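Serine protease inhibitor 1 (Coprinopsis cinerea, PDB 3VWC) probably inhibits serine-type endopeptidases, acting as a small single-chain protein with a beta-trefoil fold. Local coordinates at residues Y7-K12 with N44-E49; I33-E38 with A112-L117; D52-L57 with D81-V86; E68-A73 with Q119-P124. All blocks are in the same frame, centred on the assembly; numbering follows the deposited sequence.

All four contacts lie within one beta-trefoil. Interaction 1 and interaction 3 follow each other along neighbouring strands 46-51 and 54-59, where Glu49 O and Ile56 N lie 2.8 Å apart, a probable hydrogen bond. Interaction 2 and interaction 4 meet through Ile33, whose O is 2.8 Å from Val120 N, again a probable hydrogen bond. Interactions 3 and 4 touch in the interior, Trp84 CZ2 to Leu71 CD1 at 3.7 Å. Trp46 of interaction 1 packs on Ile33 of interaction 2, with CZ2 3.9 Å from CG2. The contacts at 33-38/112-117 and 52-57/81-86 do not touch. Their centres are about 23 Å apart, on opposite sides of the chain's centre.

Interaction 1 of 4, residues Y7-K12 with N44-E49; sequences YEVTSK and NSWVVE
Val9 places CG1 anti to its backbone N (chi1 -179°), which leaves CG2 directed at the indole of Trp46. Trp46 itself is turned with CG anti to its own carbonyl carbon (chi1 -73°). CG2 therefore sits over one face of the five-membered ring, 3.9 Å from its centroid, a CH-pi contact inside the beta-trefoil. Strands 7-11 and 46-49 are joined here by an antiparallel hydrogen-bonded pair, Tyr7 with Trp46. Tyr7 N gives a bond of 2.9 Å to Trp46 O, and Trp46 N returns one of 2.7 Å to Tyr7 O. The strands then diverge, their axes 108° apart. Next to the pair, Val48 CG2 approaches the Tyr7 ring obliquely, 3.7 Å from CD2. The polar ends of both aromatic residues are satisfied nearby: Tyr7 OH bonds to Lys3 O, and Trp46 NE1 to Val18 O. Phe143 also packs on Val9, and the Trp108 ring meets that of Trp46; the contact is buried. Where the backbones part, a water takes over the link. It accepts from Val9 N at 2.9 Å and lies 2.7 Å from Asn44 O, one of several acceptors within its reach.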
loop_
_atom_site.group_PDB
_atom_site.type_symbol
_atom_site.label_atom_id
_atom_site.label_comp_id
_atom_site.label_asym_id
_atom_site.label_seq_id
_atom_site.Cartn_x
_atom_site.Cartn_y
_atom_site.Cartn_z
ATOM N N TYR A 7 9.861 -1.739 -6.177
ATOM C CA TYR A 7 9.534 -0.324 -5.906
ATOM C C TYR A 7 9.726 0.081 -4.452
ATOM O O TYR A 7 9.317 -0.665 -3.551
ATOM C CB TYR A 7 8.054 -0.076 -6.231
ATOM C CG TYR A 7 7.751 -0.134 -7.706
ATOM C CD1 TYR A 7 7.762 1.006 -8.500
ATOM C CD2 TYR A 7 7.408 -1.353 -8.314
ATOM C CE1 TYR A 7 7.474 0.964 -9.829
ATOM C CE2 TYR A 7 7.112 -1.405 -9.673
ATOM C CZ TYR A 7 7.134 -0.248 -10.411
ATOM O OH TYR A 7 6.852 -0.246 -11.756
ATOM N N GLU A 8 10.137 1.329 -4.239
ATOM C CA GLU A 8 9.997 1.984 -2.933
ATOM C C GLU A 8 8.653 2.697 -2.937
ATOM O O GLU A 8 8.184 3.126 -3.991
ATOM C CB GLU A 8 11.092 3.026 -2.724
ATOM C CG GLU A 8 12.466 2.411 -2.503
ATOM C CD GLU A 8 13.352 3.278 -1.614
ATOM O OE1 GLU A 8 13.109 4.506 -1.538
ATOM O OE2 GLU A 8 14.268 2.722 -0.966
ATOM N N VAL A 9 7.942 2.589 -1.833
ATOM C CA VAL A 9 6.581 3.153 -1.762
ATOM C C VAL A 9 6.465 4.167 -0.635
ATOM O O VAL A 9 6.790 3.834 0.498
ATOM C CB VAL A 9 5.529 2.043 -1.559
ATOM C CG1 VAL A 9 4.114 2.613 -1.511
ATOM C CG2 VAL A 9 5.664 0.984 -2.614
ATOM N N THR A 10 6.060 5.403 -0.927
ATOM C CA THR A 10 5.826 6.404 0.121
ATOM C C THR A 10 4.395 6.921 0.056
ATOM O O THR A 10 3.735 6.833 -0.980
ATOM C CB THR A 10 6.736 7.627 -0.047
ATOM O OG1 THR A 10 6.618 8.125 -1.401
ATOM C CG2 THR A 10 8.188 7.214 0.218
ATOM N N SER A 11 3.912 7.359 1.201
ATOM C CA SER A 11 2.609 8.026 1.331
ATOM C C SER A 11 2.666 9.495 0.961
ATOM O O SER A 11 3.530 10.204 1.421
ATOM C CB SER A 11 2.131 7.901 2.766
ATOM O OG SER A 11 0.995 8.746 3.024
ATOM N N LYS A 12 1.724 9.978 0.148
ATOM C CA LYS A 12 1.699 11.384 -0.193
ATOM C C LYS A 12 1.317 12.268 0.995
ATOM O O LYS A 12 1.557 13.471 0.962
ATOM C CB LYS A 12 0.722 11.624 -1.356
ATOM C CG LYS A 12 1.271 11.170 -2.741
ATOM C CD LYS A 12 2.251 12.179 -3.361
ATOM C CE LYS A 12 1.525 13.251 -4.106
ATOM N NZ LYS A 12 2.498 14.332 -4.423
ATOM N N ASN A 44 12.503 -2.364 2.536
ATOM C CA ASN A 44 11.088 -2.176 2.189
ATOM C C ASN A 44 10.897 -1.818 0.743
ATOM O O ASN A 44 9.973 -1.085 0.393
ATOM C CB ASN A 44 10.419 -1.122 3.075
ATOM C CG ASN A 44 9.993 -1.694 4.389
ATOM O OD1 ASN A 44 9.124 -2.570 4.431
ATOM N ND2 ASN A 44 10.750 -1.366 5.453
ATOM N N SER A 45 11.713 -2.411 -0.113
ATOM C CA SER A 45 11.365 -2.454 -1.532
ATOM C C SER A 45 10.304 -3.510 -1.745
ATOM O O SER A 45 10.470 -4.702 -1.433
ATOM C CB SER A 45 12.601 -2.728 -2.398
ATOM O OG SER A 45 13.537 -1.666 -2.283
ATOM N N TRP A 46 9.172 -3.049 -2.220
ATOM C CA TRP A 46 8.060 -3.906 -2.496
ATOM C C TRP A 46 8.298 -4.589 -3.825
ATOM O O TRP A 46 8.924 -4.018 -4.713
ATOM C CB TRP A 46 6.803 -3.021 -2.576
ATOM C CG TRP A 46 6.311 -2.493 -1.246
ATOM C CD1 TRP A 46 6.945 -1.602 -0.420
ATOM C CD2 TRP A 46 5.066 -2.809 -0.628
ATOM N NE1 TRP A 46 6.124 -1.302 0.660
ATOM C CE2 TRP A 46 5.012 -2.087 0.605
ATOM C CE3 TRP A 46 4.045 -3.735 -0.913
ATOM C CZ2 TRP A 46 3.909 -2.151 1.460
ATOM C CZ3 TRP A 46 2.918 -3.783 -0.067
ATOM C CH2 TRP A 46 2.876 -3.001 1.119
ATOM N N VAL A 47 7.768 -5.792 -3.970
ATOM C CA VAL A 47 7.715 -6.421 -5.276
ATOM C C VAL A 47 6.268 -6.425 -5.783
ATOM O O VAL A 47 5.324 -6.857 -5.092
ATOM C CB VAL A 47 8.285 -7.837 -5.222
ATOM C CG1 VAL A 47 8.113 -8.531 -6.589
ATOM C CG2 VAL A 47 9.728 -7.779 -4.825
ATOM N N VAL A 48 6.118 -5.930 -7.008
ATOM C CA VAL A 48 4.816 -5.838 -7.662
ATOM C C VAL A 48 4.750 -6.857 -8.804
ATOM O O VAL A 48 5.606 -6.841 -9.676
ATOM C CB VAL A 48 4.593 -4.440 -8.239
ATOM C CG1 VAL A 48 3.259 -4.416 -8.991
ATOM C CG2 VAL A 48 4.607 -3.368 -7.098
ATOM N N GLU A 49 3.814 -7.797 -8.703
ATOM C CA GLU A 49 3.661 -8.859 -9.680
ATOM C C GLU A 49 2.298 -8.739 -10.315
ATOM O O GLU A 49 1.291 -8.554 -9.643
ATOM C CB GLU A 49 3.773 -10.243 -9.022
ATOM C CG GLU A 49 5.099 -10.520 -8.305
ATOM C CD GLU A 49 6.055 -11.393 -9.097
ATOM O OE1 GLU A 49 5.777 -11.675 -10.285
ATOM O OE2 GLU A 49 7.161 -11.661 -8.589
HETATM O O HOH W 1 8.626 1.279 0.714
#

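Interaction 2 of 4, residues I33-E38 with A112-L117; sequences IRVLPE and ADAEEL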
loop_
_atom_site.group_PDB
_atom_site.type_symbol
_atom_site.label_atom_id
_atom_site.label_comp_id
_atom_site.label_asym_id
_atom_site.label_seq_id
_atom_site.Cartn_x
_atom_site.Cartn_y
_atom_site.Cartn_z
ATOM N N ILE A 33 1.205 -3.520 7.997
ATOM C CA ILE A 33 1.871 -2.601 7.100
ATOM C C ILE A 33 1.699 -1.201 7.631
ATOM O O ILE A 33 0.615 -0.821 8.014
ATOM C CB ILE A 33 1.337 -2.713 5.640
ATOM C CG1 ILE A 33 1.573 -4.124 5.048
ATOM C CG2 ILE A 33 2.004 -1.632 4.770
ATOM C CD1 ILE A 33 3.001 -4.573 5.055
ATOM N N ARG A 34 2.818 -0.502 7.772
ATOM C CA ARG A 34 2.817 0.766 8.520
ATOM C C ARG A 34 3.407 1.932 7.715
ATOM O O ARG A 34 4.186 1.741 6.770
ATOM C CB ARG A 34 3.579 0.624 9.837
ATOM C CG ARG A 34 3.253 -0.614 10.656
ATOM C CD ARG A 34 4.315 -0.761 11.762
ATOM N NE ARG A 34 4.128 -1.992 12.519
ATOM C CZ ARG A 34 3.481 -2.054 13.673
ATOM N NH1 ARG A 34 2.886 -0.969 14.165
ATOM N NH2 ARG A 34 3.420 -3.200 14.347
ATOM N N VAL A 35 3.140 3.165 8.177
ATOM C CA VAL A 35 4.038 4.241 7.798
ATOM C C VAL A 35 5.275 4.215 8.692
ATOM O O VAL A 35 5.163 3.970 9.892
ATOM C CB VAL A 35 3.375 5.631 7.805
ATOM C CG1 VAL A 35 2.522 5.840 6.511
ATOM C CG2 VAL A 35 2.584 5.856 9.069
ATOM N N LEU A 36 6.443 4.326 8.077
ATOM C CA LEU A 36 7.717 4.034 8.783
ATOM C C LEU A 36 8.480 5.298 9.133
ATOM O O LEU A 36 8.551 6.199 8.324
ATOM C CB LEU A 36 8.591 3.132 7.895
ATOM C CG LEU A 36 7.917 1.783 7.574
ATOM C CD1 LEU A 36 8.711 0.968 6.560
ATOM C CD2 LEU A 36 7.724 0.936 8.848
ATOM N N PRO A 37 9.161 5.310 10.301
ATOM C CA PRO A 37 10.174 6.349 10.502
ATOM C C PRO A 37 11.265 6.293 9.429
ATOM O O PRO A 37 11.617 5.198 8.952
ATOM C CB PRO A 37 10.781 5.978 11.865
ATOM C CG PRO A 37 9.829 5.017 12.518
ATOM C CD PRO A 37 9.221 4.266 11.333
ATOM N N GLU A 38 11.807 7.457 9.065
ATOM C CA GLU A 38 12.988 7.547 8.219
ATOM C C GLU A 38 14.119 6.640 8.707
ATOM O O GLU A 38 14.832 6.040 7.905
ATOM C CB GLU A 38 13.487 8.993 8.143
ATOM C CG GLU A 38 12.690 9.904 7.192
ATOM C CD GLU A 38 12.585 9.377 5.753
ATOM O OE1 GLU A 38 11.623 8.628 5.449
ATOM O OE2 GLU A 38 13.404 9.791 4.901
ATOM N N ALA A 112 -4.647 11.420 7.624
ATOM C CA ALA A 112 -3.821 12.640 7.514
ATOM C C ALA A 112 -3.039 12.894 8.762
ATOM O O ALA A 112 -1.920 13.455 8.717
ATOM C CB ALA A 112 -4.663 13.836 7.116
ATOM N N ASP A 113 -3.579 12.426 9.882
ATOM C CA ASP A 113 -2.906 12.584 11.184
ATOM C C ASP A 113 -2.059 11.349 11.582
ATOM O O ASP A 113 -1.767 11.154 12.787
ATOM C CB ASP A 113 -3.936 12.959 12.273
ATOM C CG ASP A 113 -4.843 11.807 12.646
ATOM O OD1 ASP A 113 -5.398 11.824 13.761
ATOM O OD2 ASP A 113 -5.061 10.947 11.788
ATOM N N ALA A 114 -1.790 10.431 10.635
ATOM C CA ALA A 114 -1.105 9.216 10.989
ATOM C C ALA A 114 0.227 9.525 11.684
ATOM O O ALA A 114 0.943 10.475 11.325
ATOM C CB ALA A 114 -0.834 8.373 9.729
ATOM N N GLU A 115 0.519 8.775 12.729
ATOM C CA GLU A 115 1.830 8.812 13.350
ATOM C C GLU A 115 2.804 7.774 12.751
ATOM O O GLU A 115 2.403 6.748 12.139
ATOM C CB GLU A 115 1.648 8.484 14.844
ATOM C CG GLU A 115 0.801 9.453 15.598
ATOM C CD GLU A 115 0.767 9.105 17.098
ATOM O OE1 GLU A 115 1.207 9.953 17.878
ATOM O OE2 GLU A 115 0.380 7.978 17.486
ATOM N N GLU A 116 4.092 7.961 13.034
ATOM C CA GLU A 116 5.063 6.948 12.663
ATOM C C GLU A 116 4.707 5.626 13.318
ATOM O O GLU A 116 4.271 5.594 14.476
ATOM C CB GLU A 116 6.479 7.409 13.065
ATOM C CG GLU A 116 6.913 8.582 12.246
ATOM C CD GLU A 116 8.328 9.074 12.519
ATOM O OE1 GLU A 116 8.984 8.535 13.435
ATOM O OE2 GLU A 116 8.747 10.028 11.824
ATOM N N LEU A 117 4.847 4.544 12.527
ATOM C CA LEU A 117 4.482 3.153 12.912
ATOM C C LEU A 117 2.977 2.841 12.844
ATOM O O LEU A 117 2.557 1.697 13.037
ATOM C CB LEU A 117 5.099 2.705 14.273
ATOM C CG LEU A 117 6.629 2.711 14.295
ATOM C CD1 LEU A 117 7.168 2.431 15.719
ATOM C CD2 LEU A 117 7.199 1.691 13.331
HETATM O O HOH W 2 10.868 9.731 10.591
#
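A long loop of the beta-trefoil, between strands 107-109 and 121-123, is pinned here at the surface to the end of strand 31-35. Residues 112-117 have no regular secondary structure, and two hydrogen bonds run to the backbone of Leu117. In the first, Leu117 N donates to Val35 O at 2.7 Å. In the second, Arg34 NH1 donates to Leu117 O at 2.9 Å, with an angle of 163° at the hydrogen. That carbonyl oxygen lies at the edge of the guanidinium, almost in its plane, and the nitrogen lies in the plane of the carbonyl in turn. The side chain of Arg34 is extended from CG to NE. Its CB, CG and CD pass close to Leu117 O, and NH1 then bonds it. Leu117 CD2 meets Pro37 CD at 3.8 Å, the two side chains crossing at about a right angle. Arg34 CD is 4.1 Å from Leu117 CD2. Glu116 is extended beyond CG, and its side chain crosses the proline obliquely, with OE1 3.5 Å from Pro37 CB. Next in the chain, Gln118 continues the attachment with a backbone bond to Val35, and its OE1 accepts from Glu115 N within the loop. In the conformer described, Val35 also touches Val110. At the outer edge one water joins the two segments: it donates to Glu116 OE2 and accepts from Glu38 N at 2.9 Å.

Interaction 3 of 4, residues D52-L57 with D81-V86; sequences DDAYIL and DKKWIV
Tyr55 and Trp84 form a single antiparallel hydrogen-bonded bridge between two strands of the beta-trefoil. Tyr55 N donates to Trp84 O at 2.8 Å, and Trp84 N donates to Tyr55 O at 2.7 Å. The donor lies in the carbonyl plane in each case. The segment axes are 106° apart, and only this one bridge forms between them. On the interior side, Leu57 crosses Trp84 at about a right angle. In the conformer described, its CD1 lies 3.7 Å from Trp84 CG and approaches the ring obliquely. Val86 CG2 comes obliquely to the Tyr55 ring, 4.1 Å from CD2. Across the bridge, Ala54 CB meets Ile85 CD1 at 3.8 Å. Ile85 CB points away from 52-57, but CG1 is anti to the carbonyl carbon (chi1 -59°), and chi2, also -59°, brings the delta methyl back to Ala54. Nearer the surface, Lys83 is extended and carries NZ toward Asp52, but the salt bridge to OD2 is long, at 3.9 Å.

The next shell holds the aromatic groups in place. Tyr55 OH bonds to Ile2 N, near the start of the chain. Trp84 NE1 bonds to Val64 O, and the Trp108 ring packs edge-to-face with the Trp84 indole. Val48 lies against both Tyr55 and Leu57, while Val99 and Asn101 touch Trp84. A water lies at the edge of the indole, in the plane of the ring. It accepts from Leu57 N, takes a weak bond from Trp84 NE1 and lies 2.8 Å from Lys82 O, with more acceptors in reach than it has protons.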
loop_
_atom_site.group_PDB
_atom_site.type_symbol
_atom_site.label_atom_id
_atom_site.label_comp_id
_atom_site.label_asym_id
_atom_site.label_seq_id
_atom_site.Cartn_x
_atom_site.Cartn_y
_atom_site.Cartn_z
ATOM N N ASP A 52 -3.092 -12.022 -13.383
ATOM C CA ASP A 52 -4.194 -11.791 -14.321
ATOM C C ASP A 52 -4.357 -10.305 -14.667
ATOM O O ASP A 52 -3.437 -9.649 -15.168
ATOM C CB ASP A 52 -5.500 -12.333 -13.731
ATOM C CG ASP A 52 -5.829 -13.722 -14.219
ATOM O OD1 ASP A 52 -6.499 -13.827 -15.282
ATOM O OD2 ASP A 52 -5.449 -14.698 -13.523
ATOM N N ASP A 53 -5.525 -9.761 -14.350
ATOM C CA ASP A 53 -5.786 -8.352 -14.628
ATOM C C ASP A 53 -5.617 -7.477 -13.388
ATOM O O ASP A 53 -6.277 -6.450 -13.236
ATOM C CB ASP A 53 -7.203 -8.165 -15.192
ATOM C CG ASP A 53 -7.321 -8.601 -16.640
ATOM O OD1 ASP A 53 -6.711 -7.944 -17.523
ATOM O OD2 ASP A 53 -8.029 -9.605 -16.890
ATOM N N ALA A 54 -4.818 -7.940 -12.438
ATOM C CA ALA A 54 -4.607 -7.167 -11.209
ATOM C C ALA A 54 -3.180 -7.434 -10.745
ATOM O O ALA A 54 -2.373 -7.997 -11.486
ATOM C CB ALA A 54 -5.625 -7.594 -10.137
ATOM N N TYR A 55 -2.860 -7.038 -9.518
ATOM C CA TYR A 55 -1.487 -7.154 -9.022
ATOM C C TYR A 55 -1.467 -7.753 -7.637
ATOM O O TYR A 55 -2.435 -7.618 -6.861
ATOM C CB TYR A 55 -0.775 -5.792 -8.995
ATOM C CG TYR A 55 -0.672 -5.193 -10.376
ATOM C CD1 TYR A 55 0.440 -5.450 -11.182
ATOM C CD2 TYR A 55 -1.693 -4.388 -10.868
ATOM C CE1 TYR A 55 0.490 -4.973 -12.520
ATOM C CE2 TYR A 55 -1.666 -3.919 -12.197
ATOM C CZ TYR A 55 -0.569 -4.178 -12.986
ATOM O OH TYR A 55 -0.527 -3.668 -14.274
ATOM N N ILE A 56 -0.397 -8.501 -7.381
ATOM C CA ILE A 56 -0.082 -8.941 -6.024
ATOM C C ILE A 56 1.127 -8.163 -5.540
ATOM O O ILE A 56 2.050 -7.917 -6.285
ATOM C CB ILE A 56 0.230 -10.460 -5.951
ATOM C CG1 ILE A 56 -0.897 -11.271 -6.558
ATOM C CG2 ILE A 56 0.487 -10.869 -4.492
ATOM C CD1 ILE A 56 -0.556 -12.734 -6.716
ATOM N N LEU A 57 1.075 -7.667 -4.288
ATOM C CA LEU A 57 2.080 -6.738 -3.810
ATOM C C LEU A 57 2.787 -7.325 -2.582
ATOM O O LEU A 57 2.132 -7.605 -1.574
ATOM C CB LEU A 57 1.406 -5.387 -3.443
ATOM C CG LEU A 57 0.597 -4.785 -4.623
ATOM C CD1 LEU A 57 -0.345 -3.657 -4.144
ATOM C CD2 LEU A 57 1.542 -4.245 -5.635
ATOM N N ASP A 81 -8.290 -12.208 -0.608
ATOM C CA ASP A 81 -8.309 -10.888 -1.228
ATOM C C ASP A 81 -6.925 -10.267 -1.387
ATOM O O ASP A 81 -6.740 -9.081 -1.083
ATOM C CB ASP A 81 -9.255 -9.969 -0.468
ATOM C CG ASP A 81 -10.606 -10.600 -0.216
ATOM O OD1 ASP A 81 -11.308 -10.962 -1.182
ATOM O OD2 ASP A 81 -11.023 -10.648 0.949
ATOM N N LYS A 82 -6.015 -11.004 -2.021
ATOM C CA LYS A 82 -4.668 -10.544 -2.236
ATOM C C LYS A 82 -4.435 -9.776 -3.536
ATOM O O LYS A 82 -3.341 -9.372 -3.816
ATOM C CB LYS A 82 -3.680 -11.723 -2.196
ATOM C CG LYS A 82 -3.719 -12.485 -0.895
ATOM C CD LYS A 82 -2.520 -13.411 -0.781
ATOM C CE LYS A 82 -2.630 -14.287 0.464
ATOM N NZ LYS A 82 -1.828 -15.529 0.289
ATOM N N LYS A 83 -5.478 -9.588 -4.338
ATOM C CA LYS A 83 -5.307 -8.913 -5.630
ATOM C C LYS A 83 -5.706 -7.434 -5.519
ATOM O O LYS A 83 -6.692 -7.099 -4.897
ATOM C CB LYS A 83 -6.224 -9.579 -6.689
ATOM C CG LYS A 83 -5.678 -10.875 -7.288
ATOM C CD LYS A 83 -6.706 -11.431 -8.321
ATOM C CE LYS A 83 -6.190 -12.665 -9.054
ATOM N NZ LYS A 83 -6.858 -12.895 -10.389
ATOM N N TRP A 84 -4.857 -6.581 -6.086
ATOM C CA TRP A 84 -5.019 -5.094 -6.040
ATOM C C TRP A 84 -5.009 -4.482 -7.443
ATOM O O TRP A 84 -4.254 -4.941 -8.339
ATOM C CB TRP A 84 -3.844 -4.481 -5.254
ATOM C CG TRP A 84 -3.770 -5.026 -3.838
ATOM C CD1 TRP A 84 -3.073 -6.123 -3.430
ATOM C CD2 TRP A 84 -4.495 -4.552 -2.698
ATOM N NE1 TRP A 84 -3.283 -6.338 -2.081
ATOM C CE2 TRP A 84 -4.149 -5.387 -1.603
ATOM C CE3 TRP A 84 -5.387 -3.478 -2.486
ATOM C CZ2 TRP A 84 -4.691 -5.222 -0.328
ATOM C CZ3 TRP A 84 -5.940 -3.307 -1.182
ATOM C CH2 TRP A 84 -5.540 -4.165 -0.109
ATOM N N ILE A 85 -5.830 -3.446 -7.582
ATOM C CA ILE A 85 -5.904 -2.638 -8.805
ATOM C C ILE A 85 -5.046 -1.403 -8.508
ATOM O O ILE A 85 -5.301 -0.645 -7.532
ATOM C CB ILE A 85 -7.369 -2.258 -9.105
ATOM C CG1 ILE A 85 -8.245 -3.516 -9.277
ATOM C CG2 ILE A 85 -7.480 -1.305 -10.350
ATOM C CD1 ILE A 85 -7.831 -4.464 -10.377
ATOM N N VAL A 86 -3.977 -1.252 -9.278
ATOM C CA VAL A 86 -3.003 -0.208 -9.058
ATOM C C VAL A 86 -3.105 0.777 -10.223
ATOM O O VAL A 86 -2.869 0.397 -11.372
ATOM C CB VAL A 86 -1.591 -0.754 -8.881
ATOM C CG1 VAL A 86 -0.609 0.373 -8.607
ATOM C CG2 VAL A 86 -1.541 -1.824 -7.731
HETATM O O HOH W 3 -1.062 -8.572 -2.496
#

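Interaction 4 of 4, residues E68-A73 with Q119-P124; sequences EGKLFA and QVEVRP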
loop_
_atom_site.group_PDB
_atom_site.type_symbol
_atom_site.label_atom_id
_atom_site.label_comp_id
_atom_site.label_asym_id
_atom_site.label_seq_id
_atom_site.Cartn_x
_atom_site.Cartn_y
_atom_site.Cartn_z
ATOM N N GLU A 68 -10.259 -6.623 8.446
ATOM C CA GLU A 68 -10.914 -5.727 9.382
ATOM C C GLU A 68 -10.439 -4.302 9.177
ATOM O O GLU A 68 -10.073 -3.612 10.143
ATOM C CB GLU A 68 -10.692 -6.172 10.828
ATOM C CG GLU A 68 -11.423 -7.488 11.199
ATOM C CD GLU A 68 -11.261 -7.825 12.699
ATOM O OE1 GLU A 68 -10.120 -8.019 13.182
ATOM O OE2 GLU A 68 -12.283 -7.812 13.411
ATOM N N GLY A 69 -10.423 -3.870 7.926
ATOM C CA GLY A 69 -10.177 -2.458 7.642
ATOM C C GLY A 69 -8.733 -2.006 7.637
ATOM O O GLY A 69 -8.459 -0.814 7.577
ATOM N N LYS A 70 -7.821 -2.949 7.812
ATOM C CA LYS A 70 -6.391 -2.649 7.859
ATOM C C LYS A 70 -5.599 -3.497 6.928
ATOM O O LYS A 70 -6.002 -4.598 6.503
ATOM C CB LYS A 70 -5.868 -2.827 9.307
ATOM C CG LYS A 70 -6.725 -2.083 10.348
ATOM C CD LYS A 70 -6.457 -0.586 10.358
ATOM C CE LYS A 70 -7.079 0.079 11.595
ATOM N NZ LYS A 70 -6.329 -0.234 12.839
ATOM N N LEU A 71 -4.404 -2.992 6.628
ATOM C CA LEU A 71 -3.504 -3.673 5.666
ATOM C C LEU A 71 -2.427 -4.506 6.338
ATOM O O LEU A 71 -1.705 -3.999 7.208
ATOM C CB LEU A 71 -2.861 -2.622 4.747
ATOM C CG LEU A 71 -1.993 -3.190 3.646
ATOM C CD1 LEU A 71 -2.822 -4.008 2.645
ATOM C CD2 LEU A 71 -1.274 -2.035 2.919
ATOM N N PHE A 72 -2.362 -5.808 6.006
ATOM C CA PHE A 72 -1.328 -6.699 6.609
ATOM C C PHE A 72 -0.550 -7.452 5.557
ATOM O O PHE A 72 -1.078 -7.678 4.469
ATOM C CB PHE A 72 -1.987 -7.780 7.455
ATOM C CG PHE A 72 -2.733 -7.257 8.670
ATOM C CD1 PHE A 72 -2.132 -7.367 9.927
ATOM C CD2 PHE A 72 -4.069 -6.889 8.603
ATOM C CE1 PHE A 72 -2.866 -6.989 11.066
ATOM C CE2 PHE A 72 -4.850 -6.539 9.730
ATOM C CZ PHE A 72 -4.241 -6.622 10.994
ATOM N N ALA A 73 0.653 -7.867 5.916
ATOM C CA ALA A 73 1.359 -8.927 5.223
ATOM C C ALA A 73 0.918 -10.301 5.732
ATOM O O ALA A 73 0.770 -10.527 6.961
ATOM C CB ALA A 73 2.817 -8.732 5.331
ATOM N N GLN A 119 -0.622 1.854 11.437
ATOM C CA GLN A 119 -0.995 0.883 10.362
ATOM C C GLN A 119 -1.756 1.542 9.211
ATOM O O GLN A 119 -2.642 2.378 9.426
ATOM C CB GLN A 119 -1.821 -0.254 10.945
ATOM C CG GLN A 119 -2.020 -1.378 9.935
ATOM C CD GLN A 119 -2.620 -2.631 10.522
ATOM O OE1 GLN A 119 -2.637 -3.686 9.863
ATOM N NE2 GLN A 119 -3.070 -2.556 11.748
ATOM N N VAL A 120 -1.427 1.133 7.989
ATOM C CA VAL A 120 -2.183 1.551 6.814
ATOM C C VAL A 120 -3.580 0.931 6.855
ATOM O O VAL A 120 -3.772 -0.205 7.293
ATOM C CB VAL A 120 -1.405 1.111 5.562
ATOM C CG1 VAL A 120 -2.205 1.429 4.281
ATOM C CG2 VAL A 120 -0.055 1.820 5.502
ATOM N N GLU A 121 -4.567 1.742 6.478
ATOM C CA GLU A 121 -5.969 1.347 6.510
ATOM C C GLU A 121 -6.400 0.883 5.115
ATOM O O GLU A 121 -5.751 1.202 4.141
ATOM C CB GLU A 121 -6.858 2.485 7.018
ATOM C CG GLU A 121 -6.378 2.854 8.431
ATOM C CD GLU A 121 -7.223 3.896 9.143
ATOM O OE1 GLU A 121 -8.140 4.473 8.526
ATOM O OE2 GLU A 121 -6.911 4.151 10.329
ATOM N N VAL A 122 -7.497 0.132 5.058
ATOM C CA VAL A 122 -8.126 -0.234 3.794
ATOM C C VAL A 122 -9.596 0.062 3.849
ATOM O O VAL A 122 -10.330 -0.518 4.634
ATOM C CB VAL A 122 -7.894 -1.713 3.458
ATOM C CG1 VAL A 122 -8.450 -2.045 2.078
ATOM C CG2 VAL A 122 -6.403 -2.091 3.542
ATOM N N ARG A 123 -10.030 1.030 3.041
ATOM C CA ARG A 123 -11.387 1.631 3.173
ATOM C C ARG A 123 -11.911 1.982 1.788
ATOM O O ARG A 123 -11.125 2.265 0.898
ATOM C CB ARG A 123 -11.295 3.006 3.885
ATOM C CG ARG A 123 -10.708 3.060 5.271
ATOM C CD ARG A 123 -11.079 4.433 5.838
ATOM N NE ARG A 123 -10.039 5.041 6.657
ATOM C CZ ARG A 123 -9.941 6.356 6.885
ATOM N NH1 ARG A 123 -10.822 7.197 6.356
ATOM N NH2 ARG A 123 -8.991 6.838 7.677
ATOM N N PRO A 124 -13.234 2.184 1.647
ATOM C CA PRO A 124 -13.685 2.752 0.364
ATOM C C PRO A 124 -12.975 4.079 0.087
ATOM O O PRO A 124 -12.942 4.941 0.968
ATOM C CB PRO A 124 -15.182 3.029 0.591
ATOM C CG PRO A 124 -15.567 2.249 1.782
ATOM C CD PRO A 124 -14.339 1.959 2.603
#
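Gln119 and Phe72 stand at right angles, the side-chain amide set end-on above one face of the phenyl ring and the two planes 89° apart. Gln119 reaches that place with CG anti to its backbone N (chi1 -170°) and the rest of the chain extended. On the way it crosses Lys70 obliquely, and its CD comes 3.5 Å from Lys70 CB. The amide is probably modelled turned over, leaving its O and N uncertain. Further along, Leu71 and Val120 lie side by side and point the same way, with CD2 3.8 Å from CG1. Val122 crosses Leu71 obliquely, its CG2 3.8 Å from Leu71 CB. These residues lie where strand 70-73 meets strand 121-123 and the residues just before it, in the beta-trefoil; Trp108 and Ile33 also pack on Leu71. Two backbone bonds flank the Lys70-Glu121 bridge: Leu71 N to Val120 O and Val122 N to Gly69 O, both 2.9 Å. The second donor stands well above the Gly69 carbonyl plane. Lys70 and Glu121 run alongside each other, CD to CG 3.9 Å. The Glu121 carboxylate is gripped by Arg123 in the same strand, with NE and NH2 each 2.7 Å from OE1.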